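Local coordinates for protein fimbrin (Schizosaccharomyces pombe, PDB 1RT8) that crosslinks actin filaments through tandem calponin-homology domains and takes part in cell polarity, cytokinesis, mating and spore formation, at residues Ile18-Ser23 and Ser55-Asp60; Lys175-Pro180 and Tyr196-Asn201. All coordinates share one frame; numbering follows the deposited sequence.

Contact 1 of 2, residues Ile18-Ser23 and Ser55-Asp60; sequences IKHINS and SKLIND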
ATOM      1  N   ILE A  18      -5.168   8.608 -17.827  1.00 37.13           N
ATOM      2  CA  ILE A  18      -4.245   8.363 -18.924  1.00 38.80           C
ATOM      3  C   ILE A  18      -3.332   9.567 -19.126  1.00 40.19           C
ATOM      4  O   ILE A  18      -2.147   9.411 -19.411  1.00 40.87           O
ATOM      5  CB  ILE A  18      -4.992   8.075 -20.235  1.00 37.04           C
ATOM      6  CG1 ILE A  18      -5.783   6.770 -20.102  1.00 37.42           C
ATOM      7  CG2 ILE A  18      -3.999   7.995 -21.382  1.00 36.22           C
ATOM      8  CD1 ILE A  18      -6.735   6.490 -21.253  1.00 39.00           C
ATOM      9  N   LYS A  19      -3.883  10.770 -18.982  1.00 41.76           N
ATOM     10  CA  LYS A  19      -3.081  11.976 -19.141  1.00 42.69           C
ATOM     11  C   LYS A  19      -1.994  12.006 -18.073  1.00 42.72           C
ATOM     12  O   LYS A  19      -0.833  12.316 -18.356  1.00 43.46           O
ATOM     13  CB  LYS A  19      -3.959  13.226 -19.040  1.00 45.69           C
ATOM     14  CG  LYS A  19      -4.959  13.367 -20.180  1.00 48.53           C
ATOM     15  CD  LYS A  19      -5.734  14.680 -20.100  1.00 51.89           C
ATOM     16  CE  LYS A  19      -4.815  15.894 -20.216  1.00 53.99           C
ATOM     17  NZ  LYS A  19      -5.589  17.164 -20.325  1.00 55.07           N
ATOM     18  N   HIS A  20      -2.364  11.675 -16.841  1.00 41.42           N
ATOM     19  CA  HIS A  20      -1.391  11.658 -15.758  1.00 40.20           C
ATOM     20  C   HIS A  20      -0.304  10.636 -16.075  1.00 38.92           C
ATOM     21  O   HIS A  20       0.881  10.879 -15.848  1.00 38.05           O
ATOM     22  CB  HIS A  20      -2.065  11.308 -14.424  1.00 38.11           C
ATOM     23  CG  HIS A  20      -1.097  10.973 -13.333  1.00 38.25           C
ATOM     24  ND1 HIS A  20      -0.712   9.681 -13.051  1.00 39.74           N
ATOM     25  CD2 HIS A  20      -0.399  11.767 -12.486  1.00 40.03           C
ATOM     26  CE1 HIS A  20       0.181   9.691 -12.077  1.00 38.85           C
ATOM     27  NE2 HIS A  20       0.389  10.945 -11.715  1.00 40.39           N
ATOM     28  N   ILE A  21      -0.709   9.493 -16.611  1.00 39.12           N
ATOM     29  CA  ILE A  21       0.253   8.450 -16.949  1.00 39.31           C
ATOM     30  C   ILE A  21       1.168   8.901 -18.086  1.00 39.65           C
ATOM     31  O   ILE A  21       2.346   8.546 -18.123  1.00 39.20           O
ATOM     32  CB  ILE A  21      -0.464   7.138 -17.334  1.00 39.37           C
ATOM     33  CG1 ILE A  21      -1.261   6.620 -16.131  1.00 38.36           C
ATOM     34  CG2 ILE A  21       0.553   6.101 -17.781  1.00 37.64           C
ATOM     35  CD1 ILE A  21      -2.128   5.425 -16.433  1.00 39.28           C
ATOM     36  N   ASN A  22       0.625   9.690 -19.008  1.00 41.43           N
ATOM     37  CA  ASN A  22       1.408  10.201 -20.131  1.00 42.97           C
ATOM     38  C   ASN A  22       2.546  11.102 -19.661  1.00 44.21           C
ATOM     39  O   ASN A  22       3.676  10.982 -20.137  1.00 43.99           O
ATOM     40  CB  ASN A  22       0.503  10.973 -21.097  1.00 41.46           C
ATOM     41  CG  ASN A  22      -0.367  10.054 -21.933  1.00 41.09           C
ATOM     42  OD1 ASN A  22      -1.372  10.472 -22.511  1.00 40.63           O
ATOM     43  ND2 ASN A  22       0.023   8.790 -22.007  1.00 40.51           N
ATOM     44  N   SER A  23       2.255  11.996 -18.720  1.00 45.30           N
ATOM     45  CA  SER A  23       3.277  12.912 -18.221  1.00 47.14           C
ATOM     46  C   SER A  23       4.314  12.220 -17.342  1.00 47.48           C
ATOM     47  O   SER A  23       5.483  12.608 -17.327  1.00 48.15           O
ATOM     48  CB  SER A  23       2.633  14.059 -17.439  1.00 47.23           C
ATOM     49  OG  SER A  23       2.078  13.600 -16.221  1.00 50.65           O
ATOM     50  N   SER A  55       3.870  -1.319 -13.852  1.00 26.05           N
ATOM     51  CA  SER A  55       5.057  -1.420 -13.005  1.00 25.97           C
ATOM     52  C   SER A  55       5.698  -0.044 -12.874  1.00 26.44           C
ATOM     53  O   SER A  55       6.172   0.331 -11.797  1.00 25.24           O
ATOM     54  CB  SER A  55       6.077  -2.406 -13.602  1.00 27.04           C
ATOM     55  OG  SER A  55       5.629  -3.746 -13.495  1.00 28.19           O
ATOM     56  N   LYS A  56       5.719   0.697 -13.980  1.00 26.89           N
ATOM     57  CA  LYS A  56       6.280   2.046 -13.990  1.00 27.05           C
ATOM     58  C   LYS A  56       5.431   2.973 -13.110  1.00 25.64           C
ATOM     59  O   LYS A  56       5.961   3.775 -12.338  1.00 27.16           O
ATOM     60  CB  LYS A  56       6.326   2.594 -15.424  1.00 29.15           C
ATOM     61  CG  LYS A  56       7.314   1.894 -16.351  1.00 30.92           C
ATOM     62  CD  LYS A  56       8.745   2.257 -16.006  1.00 32.78           C
ATOM     63  CE  LYS A  56       9.730   1.699 -17.051  1.00 34.53           C
ATOM     64  NZ  LYS A  56      11.108   2.217 -16.799  1.00 32.96           N
ATOM     65  N   LEU A  57       4.113   2.869 -13.223  1.00 23.97           N
ATOM     66  CA  LEU A  57       3.232   3.706 -12.414  1.00 25.60           C
ATOM     67  C   LEU A  57       3.478   3.426 -10.925  1.00 25.09           C
ATOM     68  O   LEU A  57       3.511   4.341 -10.094  1.00 24.74           O
ATOM     69  CB  LEU A  57       1.772   3.424 -12.776  1.00 28.13           C
ATOM     70  CG  LEU A  57       0.728   4.288 -12.080  1.00 30.00           C
ATOM     71  CD1 LEU A  57       0.936   5.751 -12.467  1.00 32.47           C
ATOM     72  CD2 LEU A  57      -0.663   3.822 -12.481  1.00 30.13           C
ATOM     73  N   ILE A  58       3.673   2.154 -10.596  1.00 24.28           N
ATOM     74  CA  ILE A  58       3.942   1.762  -9.222  1.00 24.24           C
ATOM     75  C   ILE A  58       5.211   2.411  -8.662  1.00 25.58           C
ATOM     76  O   ILE A  58       5.230   2.847  -7.509  1.00 23.15           O
ATOM     77  CB  ILE A  58       4.078   0.241  -9.122  1.00 24.08           C
ATOM     78  CG1 ILE A  58       2.694  -0.393  -9.306  1.00 23.23           C
ATOM     79  CG2 ILE A  58       4.751  -0.149  -7.797  1.00 21.90           C
ATOM     80  CD1 ILE A  58       2.699  -1.895  -9.253  1.00 25.61           C
ATOM     81  N   ASN A  59       6.275   2.459  -9.462  1.00 25.00           N
ATOM     82  CA  ASN A  59       7.512   3.069  -8.986  1.00 26.96           C
ATOM     83  C   ASN A  59       7.441   4.587  -8.928  1.00 27.96           C
ATOM     84  O   ASN A  59       8.246   5.217  -8.245  1.00 30.72           O
ATOM     85  CB  ASN A  59       8.712   2.635  -9.836  1.00 26.54           C
ATOM     86  CG  ASN A  59       9.325   1.341  -9.344  1.00 25.20           C
ATOM     87  OD1 ASN A  59       9.289   1.043  -8.148  1.00 24.36           O
ATOM     88  ND2 ASN A  59       9.901   0.571 -10.257  1.00 26.31           N
ATOM     89  N   ASP A  60       6.500   5.179  -9.658  1.00 29.91           N
ATOM     90  CA  ASP A  60       6.324   6.630  -9.615  1.00 30.55           C
ATOM     91  C   ASP A  60       5.574   6.947  -8.319  1.00 31.31           C
ATOM     92  O   ASP A  60       5.899   7.901  -7.616  1.00 30.15           O
ATOM     93  CB  ASP A  60       5.510   7.124 -10.819  1.00 32.39           C
ATOM     94  CG  ASP A  60       5.190   8.618 -10.737  1.00 34.33           C
ATOM     95  OD1 ASP A  60       3.996   8.969 -10.577  1.00 33.07           O
ATOM     96  OD2 ASP A  60       6.130   9.440 -10.834  1.00 31.24           O
TER
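His-20 and Ile-21 meet Leu-57 where helix 11-25 and helix 52-61 of the first calponin-homology (CH) domain cross. The short segment axes lie 11.1 Å apart at an angle of 78°, and the nearest CA atoms, those of Ile-21 and Leu-57, are 7.2 Å apart. Val-24 and Leu-25, further along helix 11-25, add to the contact by touching Asp-60 and Lys-56.

The apolar part centres on one methyl group. Leu-57 points its CB at the other helix, and with CG anti to the backbone N (chi1 -176°) it carries CD1 into the space beside His-20 and Ile-21. There CD1 of Leu-57 lies 4.0 Å from CE1 of His-20, at the edge of the imidazole and near its plane, and 4.4 Å from CG1 of Ile-21. Helix 117-131 closes over the same group: Val-124 touches Ile-21, Ile-127 touches Leu-57 and Ile-128 touches His-20.

The polar part is looser and lies toward the exposed side. OD1 of Asp-60 comes within 4.2 Å of CE1 of His-20, obliquely to the ring, and 4.3 Å from its NE2, the side chains approaching from opposite directions with ring and carboxylate planes 55° apart. No hydrogen bond joins the two segments; a protonated imidazole would probably feel the carboxylate only as a nearby charge. Within helix 11-25, Ser-23 OG donates a 3.0 Å bond to His-20 O, tilted out of the carbonyl plane.

Contact 2 of 2, residues Lys175-Pro180 and Tyr196-Asn201; sequences KAANWP and YTVLLN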
ATOM      1  N   LYS A 175     -11.396  27.635   7.908  1.00 39.09           N
ATOM      2  CA  LYS A 175     -11.647  28.198   9.223  1.00 39.98           C
ATOM      3  C   LYS A 175     -10.867  29.495   9.383  1.00 38.86           C
ATOM      4  O   LYS A 175     -11.369  30.459   9.960  1.00 37.85           O
ATOM      5  CB  LYS A 175     -11.250  27.219  10.327  1.00 42.40           C
ATOM      6  CG  LYS A 175     -11.541  27.763  11.720  1.00 46.29           C
ATOM      7  CD  LYS A 175     -11.128  26.792  12.810  1.00 49.20           C
ATOM      8  CE  LYS A 175     -11.378  27.394  14.189  1.00 49.22           C
ATOM      9  NZ  LYS A 175     -11.037  26.436  15.277  1.00 50.67           N
ATOM     10  N   ALA A 176      -9.645  29.516   8.859  1.00 37.68           N
ATOM     11  CA  ALA A 176      -8.804  30.705   8.943  1.00 39.10           C
ATOM     12  C   ALA A 176      -9.394  31.812   8.086  1.00 39.39           C
ATOM     13  O   ALA A 176      -9.262  32.993   8.408  1.00 39.86           O
ATOM     14  CB  ALA A 176      -7.395  30.393   8.477  1.00 37.59           C
ATOM     15  N   ALA A 177     -10.040  31.425   6.991  1.00 39.22           N
ATOM     16  CA  ALA A 177     -10.651  32.393   6.088  1.00 39.20           C
ATOM     17  C   ALA A 177     -12.014  32.841   6.619  1.00 38.45           C
ATOM     18  O   ALA A 177     -12.760  33.537   5.931  1.00 37.10           O
ATOM     19  CB  ALA A 177     -10.801  31.781   4.698  1.00 39.01           C
ATOM     20  N   ASN A 178     -12.332  32.433   7.845  1.00 38.34           N
ATOM     21  CA  ASN A 178     -13.604  32.787   8.463  1.00 37.91           C
ATOM     22  C   ASN A 178     -14.766  32.483   7.517  1.00 37.89           C
ATOM     23  O   ASN A 178     -15.654  33.313   7.319  1.00 37.35           O
ATOM     24  CB  ASN A 178     -13.606  34.272   8.833  1.00 40.64           C
ATOM     25  CG  ASN A 178     -12.556  34.617   9.877  1.00 40.36           C
ATOM     26  OD1 ASN A 178     -12.568  34.078  10.983  1.00 40.96           O
ATOM     27  ND2 ASN A 178     -11.644  35.521   9.529  1.00 40.18           N
ATOM     28  N   TRP A 179     -14.746  31.285   6.939  1.00 36.32           N
ATOM     29  CA  TRP A 179     -15.777  30.839   6.012  1.00 35.74           C
ATOM     30  C   TRP A 179     -16.694  29.871   6.781  1.00 36.00           C
ATOM     31  O   TRP A 179     -16.228  28.926   7.406  1.00 36.90           O
ATOM     32  CB  TRP A 179     -15.092  30.155   4.819  1.00 34.76           C
ATOM     33  CG  TRP A 179     -15.979  29.826   3.655  1.00 33.04           C
ATOM     34  CD1 TRP A 179     -16.247  28.580   3.162  1.00 31.63           C
ATOM     35  CD2 TRP A 179     -16.731  30.747   2.846  1.00 32.45           C
ATOM     36  NE1 TRP A 179     -17.118  28.665   2.103  1.00 32.15           N
ATOM     37  CE2 TRP A 179     -17.433  29.983   1.888  1.00 31.99           C
ATOM     38  CE3 TRP A 179     -16.882  32.142   2.843  1.00 31.23           C
ATOM     39  CZ2 TRP A 179     -18.276  30.565   0.936  1.00 29.83           C
ATOM     40  CZ3 TRP A 179     -17.729  32.723   1.890  1.00 27.31           C
ATOM     41  CH2 TRP A 179     -18.411  31.933   0.955  1.00 27.95           C
ATOM     42  N   PRO A 180     -18.012  30.110   6.753  1.00 36.49           N
ATOM     43  CA  PRO A 180     -18.996  29.273   7.453  1.00 37.20           C
ATOM     44  C   PRO A 180     -19.131  27.835   6.949  1.00 37.24           C
ATOM     45  O   PRO A 180     -19.778  27.006   7.595  1.00 38.87           O
ATOM     46  CB  PRO A 180     -20.303  30.049   7.277  1.00 36.75           C
ATOM     47  CG  PRO A 180     -19.849  31.462   7.012  1.00 38.85           C
ATOM     48  CD  PRO A 180     -18.675  31.252   6.107  1.00 36.54           C
ATOM     49  N   TYR A 196     -13.490  25.798  -2.878  1.00 27.33           N
ATOM     50  CA  TYR A 196     -12.225  25.838  -3.601  1.00 29.37           C
ATOM     51  C   TYR A 196     -11.787  27.298  -3.758  1.00 30.22           C
ATOM     52  O   TYR A 196     -10.622  27.633  -3.524  1.00 32.56           O
ATOM     53  CB  TYR A 196     -12.384  25.199  -4.984  1.00 28.31           C
ATOM     54  CG  TYR A 196     -12.313  23.678  -5.009  1.00 26.40           C
ATOM     55  CD1 TYR A 196     -12.959  22.959  -6.017  1.00 26.07           C
ATOM     56  CD2 TYR A 196     -11.577  22.967  -4.061  1.00 25.33           C
ATOM     57  CE1 TYR A 196     -12.880  21.578  -6.089  1.00 24.66           C
ATOM     58  CE2 TYR A 196     -11.484  21.560  -4.121  1.00 25.43           C
ATOM     59  CZ  TYR A 196     -12.142  20.878  -5.142  1.00 25.79           C
ATOM     60  OH  TYR A 196     -12.076  19.504  -5.240  1.00 22.45           O
ATOM     61  N   THR A 197     -12.725  28.161  -4.147  1.00 30.14           N
ATOM     62  CA  THR A 197     -12.434  29.586  -4.324  1.00 29.82           C
ATOM     63  C   THR A 197     -11.903  30.220  -3.035  1.00 30.15           C
ATOM     64  O   THR A 197     -10.931  30.965  -3.062  1.00 31.78           O
ATOM     65  CB  THR A 197     -13.688  30.359  -4.776  1.00 28.70           C
ATOM     66  OG1 THR A 197     -14.075  29.918  -6.082  1.00 27.99           O
ATOM     67  CG2 THR A 197     -13.411  31.856  -4.819  1.00 30.03           C
ATOM     68  N   VAL A 198     -12.548  29.935  -1.907  1.00 31.45           N
ATOM     69  CA  VAL A 198     -12.105  30.488  -0.633  1.00 31.02           C
ATOM     70  C   VAL A 198     -10.730  29.911  -0.284  1.00 32.96           C
ATOM     71  O   VAL A 198      -9.844  30.633   0.175  1.00 31.81           O
ATOM     72  CB  VAL A 198     -13.118  30.168   0.495  1.00 32.56           C
ATOM     73  CG1 VAL A 198     -12.594  30.660   1.826  1.00 32.70           C
ATOM     74  CG2 VAL A 198     -14.456  30.841   0.193  1.00 33.06           C
ATOM     75  N   LEU A 199     -10.553  28.610  -0.517  1.00 33.45           N
ATOM     76  CA  LEU A 199      -9.273  27.956  -0.241  1.00 34.40           C
ATOM     77  C   LEU A 199      -8.150  28.621  -1.040  1.00 34.10           C
ATOM     78  O   LEU A 199      -7.132  29.022  -0.481  1.00 34.27           O
ATOM     79  CB  LEU A 199      -9.341  26.459  -0.595  1.00 32.37           C
ATOM     80  CG  LEU A 199      -8.005  25.695  -0.570  1.00 31.66           C
ATOM     81  CD1 LEU A 199      -7.385  25.770   0.820  1.00 30.01           C
ATOM     82  CD2 LEU A 199      -8.227  24.240  -0.988  1.00 28.14           C
ATOM     83  N   LEU A 200      -8.340  28.739  -2.349  1.00 35.95           N
ATOM     84  CA  LEU A 200      -7.331  29.358  -3.201  1.00 37.02           C
ATOM     85  C   LEU A 200      -7.043  30.813  -2.801  1.00 38.63           C
ATOM     86  O   LEU A 200      -5.899  31.269  -2.854  1.00 37.58           O
ATOM     87  CB  LEU A 200      -7.776  29.295  -4.662  1.00 34.90           C
ATOM     88  CG  LEU A 200      -7.866  27.891  -5.261  1.00 35.70           C
ATOM     89  CD1 LEU A 200      -8.132  27.995  -6.759  1.00 35.61           C
ATOM     90  CD2 LEU A 200      -6.567  27.139  -5.011  1.00 36.79           C
ATOM     91  N   ASN A 201      -8.084  31.537  -2.405  1.00 39.68           N
ATOM     92  CA  ASN A 201      -7.919  32.926  -1.993  1.00 41.27           C
ATOM     93  C   ASN A 201      -7.202  32.992  -0.649  1.00 41.84           C
ATOM     94  O   ASN A 201      -6.489  33.949  -0.354  1.00 42.26           O
ATOM     95  CB  ASN A 201      -9.286  33.613  -1.897  1.00 40.60           C
ATOM     96  CG  ASN A 201      -9.208  34.972  -1.228  1.00 41.11           C
ATOM     97  OD1 ASN A 201      -9.474  35.105  -0.030  1.00 39.79           O
ATOM     98  ND2 ASN A 201      -8.824  35.987  -1.995  1.00 38.54           N
TER
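Val-198 sits at the centre of this contact, its two methyls against Trp-179 and Ala-177 just beyond the C-terminal end of helix 162-176 in the second CH domain. CG2 of Val-198, set anti to the carbonyl carbon, lies over the indole in a CH-pi contact, 3.6 Å from the centroid of the six-membered ring of Trp-179 and 17° off its normal. The other face of the indole carries Pro-180 CD, toward the rim. CG1 of Val-198, anti to the backbone N (chi1 176°), lies against both partners, 3.6 Å from CB of Ala-177 and 3.9 Å from CB of Trp-179.

A Schellman motif brings both partners to the same valine: Asn-178, at positive phi, is its C-prime residue, and the chain turns there so that Trp-179 N bonds back to Leu-174 O. The indole NE1 is hydrogen-bonded to Asn-195 OD1, which helps fix the ring's rotation. With the indole replaced by the methyl of an alanine, CG2 of Val-198 is likely to lose its aromatic cover and Asn-195 OD1 this donor.

Leu-174 of helix 162-176 also touches Val-198, extending the apolar seam between that helix and helix 194-203, while Val-225 of helix 218-230 packs on Tyr-196 and Thr-197.

Contacts 1 and 2 follow one another along the chain, in the first and second CH domains, and both belong to the actin-binding region 1. Their centres are 32 Å apart and their nearest atoms about 16 Å, so they do not touch. In each, an early helix of its domain is brought against a later short helix, but contact 1 joins helix 11-25 to helix 52-61 directly, whereas contact 2 joins the turn after helix 162-176 to helix 194-203. Contact 1 lies about 16 Å from the centre of the chain, contact 2 about 32 Å, measured from their centres.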